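Long-range contacts in uric acid degradation bifunctional protein PucL (Bacillus subtilis, PDB 6A4M), which acts as a urate oxidase, catalysing the oxidation of urate by molecular oxygen, and probably also carries a decarboxylase activity for a later step of urate breakdown: residues H101-T106 with A146-N151; K5-A10 with G38-C43; R139-L144 with E157-I162; I247-L252 with F297-E302. One frame throughout, in Å; residues are numbered along the deposited sequence.

Contact 1: H101-T106 with A146-N151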
loop_
_atom_site.group_PDB
_atom_site.type_symbol
_atom_site.label_atom_id
_atom_site.label_comp_id
_atom_site.label_asym_id
_atom_site.label_seq_id
_atom_site.Cartn_x
_atom_site.Cartn_y
_atom_site.Cartn_z
ATOM N N HIS A 101 27.075 15.904 5.708
ATOM C CA HIS A 101 26.550 16.400 6.992
ATOM C C HIS A 101 25.219 15.766 7.405
ATOM O O HIS A 101 24.861 15.792 8.583
ATOM C CB HIS A 101 26.427 17.926 6.964
ATOM C CG HIS A 101 27.742 18.625 6.810
ATOM N ND1 HIS A 101 28.097 19.300 5.662
ATOM C CD2 HIS A 101 28.799 18.728 7.650
ATOM C CE1 HIS A 101 29.310 19.801 5.807
ATOM N NE2 HIS A 101 29.758 19.469 7.005
ATOM N N MET A 102 24.496 15.206 6.437
ATOM C CA MET A 102 23.262 14.464 6.691
ATOM C C MET A 102 23.553 13.149 7.416
ATOM O O MET A 102 24.341 12.336 6.932
ATOM C CB MET A 102 22.566 14.170 5.360
ATOM C CG MET A 102 21.213 13.490 5.468
ATOM S SD MET A 102 20.643 12.902 3.865
ATOM C CE MET A 102 20.617 14.430 2.928
ATOM N N ASP A 103 22.908 12.953 8.567
ATOM C CA ASP A 103 23.041 11.726 9.369
ATOM C C ASP A 103 21.813 10.807 9.289
ATOM O O ASP A 103 21.959 9.585 9.271
ATOM C CB ASP A 103 23.321 12.085 10.836
ATOM C CG ASP A 103 24.602 12.897 11.013
ATOM O OD1 ASP A 103 25.573 12.682 10.255
ATOM O OD2 ASP A 103 24.640 13.757 11.919
ATOM N N THR A 104 20.616 11.396 9.255
ATOM C CA THR A 104 19.355 10.652 9.211
ATOM C C THR A 104 18.524 11.084 8.000
ATOM O O THR A 104 18.610 12.234 7.557
ATOM C CB THR A 104 18.528 10.901 10.491
ATOM O OG1 THR A 104 19.372 10.782 11.641
ATOM C CG2 THR A 104 17.384 9.896 10.618
ATOM N N ILE A 105 17.731 10.153 7.469
ATOM C CA ILE A 105 16.758 10.458 6.417
ATOM C C ILE A 105 15.504 9.589 6.570
ATOM O O ILE A 105 15.603 8.380 6.769
ATOM C CB ILE A 105 17.360 10.314 4.993
ATOM C CG1 ILE A 105 16.346 10.759 3.927
ATOM C CG2 ILE A 105 17.832 8.890 4.717
ATOM C CD1 ILE A 105 16.961 11.036 2.571
ATOM N N THR A 106 14.336 10.227 6.499
ATOM C CA THR A 106 13.052 9.530 6.481
ATOM C C THR A 106 12.365 9.862 5.163
ATOM O O THR A 106 12.112 11.034 4.875
ATOM C CB THR A 106 12.142 9.961 7.652
ATOM O OG1 THR A 106 12.877 9.918 8.879
ATOM C CG2 THR A 106 10.926 9.045 7.763
ATOM N N ALA A 146 16.516 5.574 7.215
ATOM C CA ALA A 146 17.905 5.110 7.156
ATOM C C ALA A 146 18.841 6.061 7.905
ATOM O O ALA A 146 18.659 7.280 7.865
ATOM C CB ALA A 146 18.346 4.968 5.711
ATOM N N GLU A 147 19.842 5.487 8.577
ATOM C CA GLU A 147 20.805 6.242 9.393
ATOM C C GLU A 147 22.247 5.957 8.985
ATOM O O GLU A 147 22.538 4.941 8.350
ATOM C CB GLU A 147 20.626 5.905 10.878
ATOM C CG GLU A 147 19.516 6.688 11.564
ATOM C CD GLU A 147 19.298 6.283 13.016
ATOM O OE1 GLU A 147 20.264 5.856 13.689
ATOM O OE2 GLU A 147 18.145 6.402 13.489
ATOM N N ARG A 148 23.135 6.872 9.366
ATOM C CA ARG A 148 24.577 6.707 9.203
ATOM C C ARG A 148 25.160 6.139 10.501
ATOM O O ARG A 148 25.095 6.795 11.545
ATOM C CB ARG A 148 25.223 8.058 8.879
ATOM C CG ARG A 148 26.686 7.984 8.470
ATOM C CD ARG A 148 27.308 9.370 8.368
ATOM N NE ARG A 148 26.646 10.223 7.377
ATOM C CZ ARG A 148 26.762 10.111 6.050
ATOM N NH1 ARG A 148 27.512 9.158 5.493
ATOM N NH2 ARG A 148 26.108 10.963 5.262
ATOM N N SER A 149 25.707 4.923 10.439
ATOM C CA SER A 149 26.352 4.287 11.601
ATOM C C SER A 149 27.237 3.097 11.174
ATOM O O SER A 149 26.705 2.050 10.798
ATOM C CB SER A 149 25.308 3.815 12.624
ATOM O OG SER A 149 24.591 2.686 12.158
ATOM N N GLY A 150 28.566 3.229 11.187
ATOM C CA GLY A 150 29.302 4.493 11.348
ATOM C C GLY A 150 30.458 4.452 10.375
ATOM O O GLY A 150 31.616 4.609 10.760
ATOM N N ASN A 151 30.090 4.320 9.100
ATOM C CA ASN A 151 30.904 3.756 8.001
ATOM C C ASN A 151 30.019 2.901 7.068
ATOM O O ASN A 151 30.417 2.596 5.940
ATOM C CB ASN A 151 32.094 2.894 8.478
ATOM C CG ASN A 151 33.092 2.617 7.373
ATOM O OD1 ASN A 151 33.298 1.474 6.968
ATOM N ND2 ASN A 151 33.705 3.674 6.868
#
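Arg148 reaches across to the backbone carbonyl of Met102 and binds it through both NE and NH2. Arg148 NH2 lies 2.8 Å from Met102 O. Arg148 NE gives the second bond to Met102 O, at 3.2 Å and less straight, with an N-H...O angle of 138°. The carbonyl oxygen sits at the guanidinium edge, close to its plane. CG stands anti to the backbone N of Arg148 (chi1 -171°), and a bend at chi3 (-60°) then turns the guanidinium onto Met102. NH2 has a second acceptor in Leu96 O of the helix 84-98. The arginine therefore ties a loop carbonyl and a helix carbonyl to the end of its own strand. Asp103 adds charge from another direction. Its OD1 is 3.9 Å from Arg148 NE, a long salt bridge, and the two planar groups are almost perpendicular.

The backbone satisfies itself in the antiparallel way. Arg148 N donates to Asp103 O at 3.0 Å. Ile105 and Ala146 form a hydrogen-bonded pair, with Ile105 N to Ala146 O and Ala146 N to Ile105 O both at 3.0 Å. Thr104 and Glu147 are a non-hydrogen-bonded pair, so their backbones bond outward, to Gly46 and Thr154. Thr104 CG2 lies alongside Glu147 CG at 4.0 Å. On the other face, Ile105 CG2 meets Ala146 CB at 4.1 Å, next to Phe95 and Leu96 of the helix. Neighbouring antiparallel strands with helices packed on one face are characteristic of the T-fold (tunnelling fold) of urate oxidases.

Contact 2: K5-A10 with G38-C43; sequences KGNVFA and GVDVTC
Asp40 and Phe9 face each other across these antiparallel strands, and Asp40 has more of its surface buried by the contact than any other residue. Its carboxylate is modelled over one face of the Phe9 ring, with the two planes 74° apart. CG anti to the backbone N (chi1 -157°) carries the group there. OD2 comes too close to the ring to be trusted, and no attraction should be read from it. Asp40 OD1 also comes within 3.7 Å of Asn7 CA. Replacing Asp40 by alanine would take away the carboxylate, and probably leave a gap beside Asn7 and over the Phe9 ring.

Ala10 and Val41, the next most buried, point to the other face of the sheet. Ala10 is paired with Val39 by two backbone bonds, Ala10 N to Val39 O and Val39 N to Ala10 O, both 2.9 Å. Ala10 CB touches Val39 CG1 at 4.2 Å. Val41 is paired in the same way with Val8, and Val41 CB and Val8 CB are 4.2 Å apart. Ile72 and Leu76 of helix 64-78 lie against this apolar face, and Phe87 of helix 84-98 touches Val41.

Further along, Lys5 pairs with Cys43, and Cys43 N reaches Lys5 O at 2.8 Å. Between this pair and Val8 the register slips by one. The extra residue makes a beta bulge, within which Asn7 has positive phi. A bulged antiparallel pair, helix-covered on its apolar face, fits the sheet of a T-fold.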
loop_
_atom_site.group_PDB
_atom_site.type_symbol
_atom_site.label_atom_id
_atom_site.label_comp_id
_atom_site.label_asym_id
_atom_site.label_seq_id
_atom_site.Cartn_x
_atom_site.Cartn_y
_atom_site.Cartn_z
ATOM N N LYS A 5 11.448 18.467 2.222
ATOM C CA LYS A 5 10.455 18.831 1.214
ATOM C C LYS A 5 9.269 17.878 1.266
ATOM O O LYS A 5 9.457 16.663 1.368
ATOM C CB LYS A 5 11.078 18.785 -0.183
ATOM C CG LYS A 5 10.414 19.714 -1.190
ATOM C CD LYS A 5 10.873 21.144 -0.975
ATOM C CE LYS A 5 10.405 22.096 -2.053
ATOM N NZ LYS A 5 10.974 23.449 -1.798
ATOM N N GLY A 6 8.058 18.436 1.198
ATOM C CA GLY A 6 6.815 17.658 1.116
ATOM C C GLY A 6 6.066 17.959 -0.169
ATOM O O GLY A 6 6.382 18.927 -0.857
ATOM N N ASN A 7 5.062 17.132 -0.473
ATOM C CA ASN A 7 4.269 17.221 -1.712
ATOM C C ASN A 7 5.133 17.227 -2.979
ATOM O O ASN A 7 4.873 17.977 -3.920
ATOM C CB ASN A 7 3.315 18.441 -1.679
ATOM C CG ASN A 7 2.021 18.171 -0.921
ATOM O OD1 ASN A 7 1.741 17.049 -0.502
ATOM N ND2 ASN A 7 1.220 19.212 -0.749
ATOM N N VAL A 8 6.159 16.379 -2.997
ATOM C CA VAL A 8 6.999 16.228 -4.177
ATOM C C VAL A 8 6.362 15.167 -5.069
ATOM O O VAL A 8 6.625 13.972 -4.922
ATOM C CB VAL A 8 8.452 15.869 -3.809
ATOM C CG1 VAL A 8 9.311 15.741 -5.065
ATOM C CG2 VAL A 8 9.026 16.920 -2.866
ATOM N N PHE A 9 5.499 15.622 -5.974
ATOM C CA PHE A 9 4.865 14.754 -6.967
ATOM C C PHE A 9 5.877 14.397 -8.043
ATOM O O PHE A 9 6.611 15.268 -8.526
ATOM C CB PHE A 9 3.670 15.444 -7.640
ATOM C CG PHE A 9 2.432 15.506 -6.787
ATOM C CD1 PHE A 9 2.318 16.442 -5.761
ATOM C CD2 PHE A 9 1.362 14.645 -7.026
ATOM C CE1 PHE A 9 1.168 16.511 -4.983
ATOM C CE2 PHE A 9 0.209 14.712 -6.253
ATOM C CZ PHE A 9 0.112 15.649 -5.231
ATOM N N ALA A 10 5.907 13.122 -8.416
ATOM C CA ALA A 10 6.752 12.648 -9.502
ATOM C C ALA A 10 6.024 11.549 -10.263
ATOM O O ALA A 10 5.619 10.552 -9.667
ATOM C CB ALA A 10 8.073 12.137 -8.948
ATOM N N GLY A 38 2.868 6.975 -10.575
ATOM C CA GLY A 38 2.860 8.247 -9.872
ATOM C C GLY A 38 3.194 8.005 -8.418
ATOM O O GLY A 38 2.726 7.030 -7.828
ATOM N N VAL A 39 4.006 8.890 -7.845
ATOM C CA VAL A 39 4.361 8.812 -6.438
ATOM C C VAL A 39 4.433 10.210 -5.830
ATOM O O VAL A 39 4.793 11.182 -6.500
ATOM C CB VAL A 39 5.685 8.042 -6.217
ATOM C CG1 VAL A 39 6.885 8.817 -6.755
ATOM C CG2 VAL A 39 5.877 7.703 -4.741
ATOM N N ASP A 40 4.085 10.286 -4.549
ATOM C CA ASP A 40 4.083 11.521 -3.794
ATOM C C ASP A 40 5.110 11.391 -2.676
ATOM O O ASP A 40 4.865 10.715 -1.671
ATOM C CB ASP A 40 2.689 11.762 -3.235
ATOM C CG ASP A 40 2.442 13.198 -2.944
ATOM O OD1 ASP A 40 3.063 13.740 -2.007
ATOM O OD2 ASP A 40 1.632 13.791 -3.676
ATOM N N VAL A 41 6.267 12.024 -2.870
ATOM C CA VAL A 41 7.384 11.876 -1.949
ATOM C C VAL A 41 7.358 12.967 -0.886
ATOM O O VAL A 41 7.149 14.143 -1.196
ATOM C CB VAL A 41 8.744 11.886 -2.679
ATOM C CG1 VAL A 41 9.894 11.724 -1.682
ATOM C CG2 VAL A 41 8.782 10.785 -3.732
ATOM N N THR A 42 7.543 12.545 0.363
ATOM C CA THR A 42 7.889 13.426 1.471
ATOM C C THR A 42 9.319 13.056 1.883
ATOM O O THR A 42 9.629 11.871 2.051
ATOM C CB THR A 42 6.934 13.232 2.664
ATOM O OG1 THR A 42 5.577 13.348 2.218
ATOM C CG2 THR A 42 7.201 14.267 3.757
ATOM N N CYS A 43 10.182 14.063 2.024
ATOM C CA CYS A 43 11.585 13.853 2.382
ATOM C C CYS A 43 11.954 14.683 3.610
ATOM O O CYS A 43 11.699 15.882 3.642
ATOM C CB CYS A 43 12.489 14.221 1.211
ATOM S SG CYS A 43 14.230 13.838 1.503
#

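Contact 3: R139-L144 with E157-I162; sequences RSRSVL and EQYSEI
Val143 packs over one face of the Tyr159 ring. Its CB is 4.0 Å from the ring centroid, a CH-pi contact, and leans toward the rim. Glu157 CD and Glu161 OE1 lie at the ring's edges, as does Arg141 NH2. The Arg141 guanidinium has Val143 CG2 over one face, 3.7 Å above its plane. At its edge is Glu161 OE1, bound by Arg141 NE at 3.3 Å. That bond is fairly straight (156°), and Arg141 NH2 adds a weak one to the same oxygen. CG of Tyr159 stands between backbone N and carbonyl carbon (chi1 62°), which brings the ring over Val143. With alanine instead of Tyr159, Val143 would probably lose the ring face it packs on, and a gap would open beside Arg141.

The backbones run antiparallel, with Val143 N bonded to Tyr159 O at 3.0 Å. On the other face, Ser142 OG and Ser160 OG lie 3.0 Å apart. Leu144 CD1 rests on Gln158 CG at 3.7 Å. The two faces differ in chemistry. On one, the buried Glu161 carboxylate is probably at least partly balanced by Arg141. The other has two buried serines with their hydroxyls close together, and Ser160 OG is hydrogen-bonded to the Glu85 carboxylate of helix 84-98.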
loop_
_atom_site.group_PDB
_atom_site.type_symbol
_atom_site.label_atom_id
_atom_site.label_comp_id
_atom_site.label_asym_id
_atom_site.label_seq_id
_atom_site.Cartn_x
_atom_site.Cartn_y
_atom_site.Cartn_z
ATOM N N ARG A 139 -4.770 2.951 -1.869
ATOM C CA ARG A 139 -3.469 3.294 -2.449
ATOM C C ARG A 139 -2.354 2.802 -1.544
ATOM O O ARG A 139 -2.463 2.886 -0.319
ATOM C CB ARG A 139 -3.353 4.811 -2.641
ATOM C CG ARG A 139 -3.639 5.619 -1.380
ATOM C CD ARG A 139 -3.990 7.067 -1.674
ATOM N NE ARG A 139 -4.657 7.682 -0.525
ATOM C CZ ARG A 139 -5.968 7.630 -0.261
ATOM N NH1 ARG A 139 -6.825 6.990 -1.064
ATOM N NH2 ARG A 139 -6.434 8.235 0.832
ATOM N N SER A 140 -1.284 2.288 -2.144
ATOM C CA SER A 140 -0.144 1.823 -1.368
ATOM C C SER A 140 0.685 3.011 -0.888
ATOM O O SER A 140 0.670 4.084 -1.500
ATOM C CB SER A 140 0.719 0.832 -2.159
ATOM O OG SER A 140 1.329 1.441 -3.278
ATOM N N ARG A 141 1.370 2.816 0.235
ATOM C CA ARG A 141 2.328 3.787 0.753
ATOM C C ARG A 141 3.507 3.027 1.338
ATOM O O ARG A 141 3.323 1.956 1.922
ATOM C CB ARG A 141 1.691 4.680 1.825
ATOM C CG ARG A 141 2.557 5.863 2.247
ATOM C CD ARG A 141 1.873 6.737 3.291
ATOM N NE ARG A 141 1.997 6.163 4.636
ATOM C CZ ARG A 141 2.514 6.767 5.715
ATOM N NH1 ARG A 141 2.958 8.021 5.687
ATOM N NH2 ARG A 141 2.576 6.097 6.863
ATOM N N SER A 142 4.707 3.582 1.175
ATOM C CA SER A 142 5.926 3.003 1.741
ATOM C C SER A 142 6.695 4.054 2.532
ATOM O O SER A 142 6.818 5.201 2.099
ATOM C CB SER A 142 6.810 2.427 0.635
ATOM O OG SER A 142 6.152 1.357 -0.020
ATOM N N VAL A 143 7.195 3.649 3.698
ATOM C CA VAL A 143 8.053 4.479 4.533
ATOM C C VAL A 143 9.408 3.789 4.671
ATOM O O VAL A 143 9.480 2.567 4.820
ATOM C CB VAL A 143 7.432 4.708 5.930
ATOM C CG1 VAL A 143 8.318 5.610 6.785
ATOM C CG2 VAL A 143 6.034 5.294 5.785
ATOM N N LEU A 144 10.476 4.577 4.608
ATOM C CA LEU A 144 11.829 4.076 4.807
ATOM C C LEU A 144 12.620 5.075 5.629
ATOM O O LEU A 144 12.675 6.255 5.279
ATOM C CB LEU A 144 12.522 3.865 3.462
ATOM C CG LEU A 144 13.949 3.304 3.494
ATOM C CD1 LEU A 144 13.951 1.851 3.936
ATOM C CD2 LEU A 144 14.592 3.436 2.130
ATOM N N GLU A 157 13.895 1.871 10.123
ATOM C CA GLU A 157 12.499 1.489 9.941
ATOM C C GLU A 157 12.205 1.274 8.461
ATOM O O GLU A 157 12.750 1.969 7.599
ATOM C CB GLU A 157 11.570 2.567 10.506
ATOM C CG GLU A 157 10.097 2.172 10.522
ATOM C CD GLU A 157 9.205 3.194 11.208
ATOM O OE1 GLU A 157 9.540 4.403 11.193
ATOM O OE2 GLU A 157 8.156 2.785 11.757
ATOM N N GLN A 158 11.343 0.299 8.180
ATOM C CA GLN A 158 10.846 0.063 6.830
ATOM C C GLN A 158 9.530 -0.700 6.879
ATOM O O GLN A 158 9.458 -1.778 7.467
ATOM C CB GLN A 158 11.855 -0.735 6.001
ATOM C CG GLN A 158 11.457 -0.865 4.532
ATOM C CD GLN A 158 11.987 -2.116 3.864
ATOM O OE1 GLN A 158 12.691 -2.034 2.861
ATOM N NE2 GLN A 158 11.656 -3.279 4.416
ATOM N N TYR A 159 8.498 -0.139 6.258
ATOM C CA TYR A 159 7.249 -0.860 6.037
ATOM C C TYR A 159 6.544 -0.356 4.795
ATOM O O TYR A 159 6.767 0.773 4.356
ATOM C CB TYR A 159 6.324 -0.759 7.255
ATOM C CG TYR A 159 5.863 0.637 7.611
ATOM C CD1 TYR A 159 4.676 1.160 7.086
ATOM C CD2 TYR A 159 6.593 1.428 8.495
ATOM C CE1 TYR A 159 4.244 2.438 7.420
ATOM C CE2 TYR A 159 6.168 2.706 8.838
ATOM C CZ TYR A 159 4.994 3.208 8.301
ATOM O OH TYR A 159 4.575 4.474 8.638
ATOM N N SER A 160 5.715 -1.224 4.227
ATOM C CA SER A 160 4.809 -0.870 3.149
ATOM C C SER A 160 3.392 -1.064 3.646
ATOM O O SER A 160 3.148 -1.816 4.588
ATOM C CB SER A 160 5.074 -1.717 1.915
ATOM O OG SER A 160 6.314 -1.356 1.341
ATOM N N GLU A 161 2.461 -0.385 2.996
ATOM C CA GLU A 161 1.128 -0.206 3.536
ATOM C C GLU A 161 0.110 -0.089 2.419
ATOM O O GLU A 161 0.423 0.459 1.365
ATOM C CB GLU A 161 1.129 1.074 4.371
ATOM C CG GLU A 161 -0.106 1.310 5.218
ATOM C CD GLU A 161 0.066 2.468 6.189
ATOM O OE1 GLU A 161 0.937 3.339 5.954
ATOM O OE2 GLU A 161 -0.682 2.507 7.191
ATOM N N ILE A 162 -1.093 -0.616 2.636
ATOM C CA ILE A 162 -2.247 -0.224 1.811
ATOM C C ILE A 162 -3.195 0.603 2.671
ATOM O O ILE A 162 -3.567 0.186 3.766
ATOM C CB ILE A 162 -2.972 -1.402 1.113
ATOM C CG1 ILE A 162 -4.037 -0.849 0.160
ATOM C CG2 ILE A 162 -3.603 -2.384 2.097
ATOM C CD1 ILE A 162 -4.507 -1.838 -0.871
#

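Contact 4: I247-L252 with F297-E302; sequences IGCRIL and FTVTRE
The Leu252 and Arg301 side chains run alongside each other in opposite senses, each shaped by its torsions. Leu252 has CG anti to its carbonyl carbon (chi1 -68°), and its CD1 reaches Val299. There Leu252 CD1 touches Val299 CG1 at 3.8 Å. Leu252 CB lies over one face of the Arg301 guanidinium. Arg301 starts away from the helix and then folds back. Its chain bends at chi2 (78°) and again at chi3, and this returns the guanidinium to the Leu252 carbonyl. Arg301 NH2 donates to Leu252 O at 2.7 Å, from well above the carbonyl plane. Arg301 NH1 adds a weak bond to the same oxygen, Leu252 O, at 3.1 Å. NH1 also bonds Leu258 O, at the start of strand 258-267.

The helix 240-254 lies on one face of the antiparallel sheet, as helices do in the T-fold of urate oxidases. The axis of 247-252 passes 8.1 Å from that of 297-300, and the signed crossing angle is -35°.

Val299 is the strand residue that points toward the helix. Its two methyls meet different helix residues: CG1 lies by Cys249 and Leu252, and CG2 by Gly248. Val299 CG1 is 3.8 Å from Cys249 SG. Val299 CG2 sits 4.0 Å from Gly248 CA. Having no side chain, Gly248 lets Val299 come this close. Val261 of the neighbouring strand touches Leu252 and is backbone-bonded to Val299.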
loop_
_atom_site.group_PDB
_atom_site.type_symbol
_atom_site.label_atom_id
_atom_site.label_comp_id
_atom_site.label_asym_id
_atom_site.label_seq_id
_atom_site.Cartn_x
_atom_site.Cartn_y
_atom_site.Cartn_z
ATOM N N ILE A 247 -7.301 -11.672 8.959
ATOM C CA ILE A 247 -6.596 -11.089 7.802
ATOM C C ILE A 247 -5.080 -11.156 8.018
ATOM O O ILE A 247 -4.342 -11.573 7.125
ATOM C CB ILE A 247 -7.029 -9.624 7.523
ATOM C CG1 ILE A 247 -8.496 -9.570 7.065
ATOM C CG2 ILE A 247 -6.153 -8.983 6.445
ATOM C CD1 ILE A 247 -9.147 -8.211 7.227
ATOM N N GLY A 248 -4.636 -10.755 9.211
ATOM C CA GLY A 248 -3.219 -10.753 9.572
ATOM C C GLY A 248 -2.579 -12.124 9.494
ATOM O O GLY A 248 -1.556 -12.296 8.827
ATOM N N CYS A 249 -3.195 -13.096 10.168
ATOM C CA CYS A 249 -2.722 -14.487 10.154
ATOM C C CYS A 249 -2.654 -15.053 8.732
ATOM O O CYS A 249 -1.687 -15.730 8.379
ATOM C CB CYS A 249 -3.604 -15.387 11.039
ATOM S SG CYS A 249 -3.380 -15.150 12.822
ATOM N N ARG A 250 -3.670 -14.761 7.923
ATOM C CA ARG A 250 -3.712 -15.236 6.539
ATOM C C ARG A 250 -2.601 -14.624 5.680
ATOM O O ARG A 250 -2.011 -15.319 4.854
ATOM C CB ARG A 250 -5.080 -14.954 5.909
ATOM C CG ARG A 250 -5.300 -15.640 4.565
ATOM C CD ARG A 250 -5.596 -17.127 4.692
ATOM N NE ARG A 250 -7.033 -17.391 4.575
ATOM C CZ ARG A 250 -7.902 -17.494 5.585
ATOM N NH1 ARG A 250 -7.529 -17.380 6.865
ATOM N NH2 ARG A 250 -9.180 -17.725 5.307
ATOM N N ILE A 251 -2.329 -13.332 5.870
ATOM C CA ILE A 251 -1.223 -12.653 5.175
ATOM C C ILE A 251 0.129 -13.262 5.576
ATOM O O ILE A 251 0.978 -13.502 4.718
ATOM C CB ILE A 251 -1.238 -11.120 5.428
ATOM C CG1 ILE A 251 -2.442 -10.478 4.723
ATOM C CG2 ILE A 251 0.052 -10.455 4.942
ATOM C CD1 ILE A 251 -2.839 -9.127 5.283
ATOM N N LEU A 252 0.318 -13.503 6.873
ATOM C CA LEU A 252 1.543 -14.134 7.375
ATOM C C LEU A 252 1.710 -15.567 6.867
ATOM O O LEU A 252 2.822 -15.976 6.532
ATOM C CB LEU A 252 1.583 -14.120 8.904
ATOM C CG LEU A 252 1.746 -12.744 9.552
ATOM C CD1 LEU A 252 1.528 -12.847 11.051
ATOM C CD2 LEU A 252 3.112 -12.135 9.260
ATOM N N PHE A 297 -3.951 -2.787 15.985
ATOM C CA PHE A 297 -3.453 -4.109 16.375
ATOM C C PHE A 297 -2.440 -4.612 15.355
ATOM O O PHE A 297 -2.574 -4.337 14.157
ATOM C CB PHE A 297 -4.607 -5.112 16.483
ATOM N N THR A 298 -1.429 -5.340 15.833
ATOM C CA THR A 298 -0.459 -5.994 14.954
ATOM C C THR A 298 -0.432 -7.494 15.247
ATOM O O THR A 298 -0.295 -7.898 16.399
ATOM C CB THR A 298 0.970 -5.392 15.064
ATOM O OG1 THR A 298 1.768 -6.158 15.973
ATOM C CG2 THR A 298 0.939 -3.922 15.512
ATOM N N VAL A 299 -0.584 -8.299 14.195
ATOM C CA VAL A 299 -0.447 -9.750 14.272
ATOM C C VAL A 299 1.006 -10.085 13.942
ATOM O O VAL A 299 1.474 -9.799 12.839
ATOM C CB VAL A 299 -1.390 -10.466 13.276
ATOM C CG1 VAL A 299 -1.296 -11.983 13.432
ATOM C CG2 VAL A 299 -2.829 -10.000 13.469
ATOM N N THR A 300 1.715 -10.674 14.905
ATOM C CA THR A 300 3.129 -11.042 14.736
ATOM C C THR A 300 3.276 -12.500 14.272
ATOM O O THR A 300 2.279 -13.213 14.124
ATOM C CB THR A 300 3.938 -10.777 16.030
ATOM O OG1 THR A 300 5.337 -10.763 15.726
ATOM C CG2 THR A 300 3.669 -11.827 17.110
ATOM N N ARG A 301 4.520 -12.923 14.043
ATOM C CA ARG A 301 4.824 -14.281 13.557
ATOM C C ARG A 301 4.379 -15.361 14.549
ATOM O O ARG A 301 3.727 -16.335 14.161
ATOM C CB ARG A 301 6.325 -14.439 13.269
ATOM C CG ARG A 301 6.653 -15.577 12.309
ATOM C CD ARG A 301 6.378 -15.183 10.861
ATOM N NE ARG A 301 5.689 -16.237 10.116
ATOM C CZ ARG A 301 5.108 -16.083 8.923
ATOM N NH1 ARG A 301 5.127 -14.910 8.286
ATOM N NH2 ARG A 301 4.501 -17.124 8.355
ATOM N N GLU A 302 4.743 -15.174 15.818
ATOM C CA GLU A 302 4.341 -16.074 16.910
ATOM C C GLU A 302 2.825 -16.305 17.005
ATOM O O GLU A 302 2.391 -17.420 17.304
ATOM C CB GLU A 302 4.861 -15.545 18.254
#

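Contacts 1, 2 and 3 pair strands of one antiparallel sheet, and contact 4 lays a helix on that sheet. Contact 3 is central, with half its touching residues buried and none exposed. Contacts 1 and 2 include exposed residues, and contact 1 is the most peripheral, its centre about 26 Å from the centre of the chain. Contacts 1 and 3 share strand 139-148. Contacts 1 and 2 meet where Ile105 CD1 packs on Cys43 SG at 4.1 Å. Contact 4 touches none of the others. Arginines serve three contacts: on backbone carbonyls in contacts 1 and 4, but mainly on a carboxylate in contact 3. Contact 2 relies mainly on backbone pairing and, on its helix-covered face, on apolar side chains.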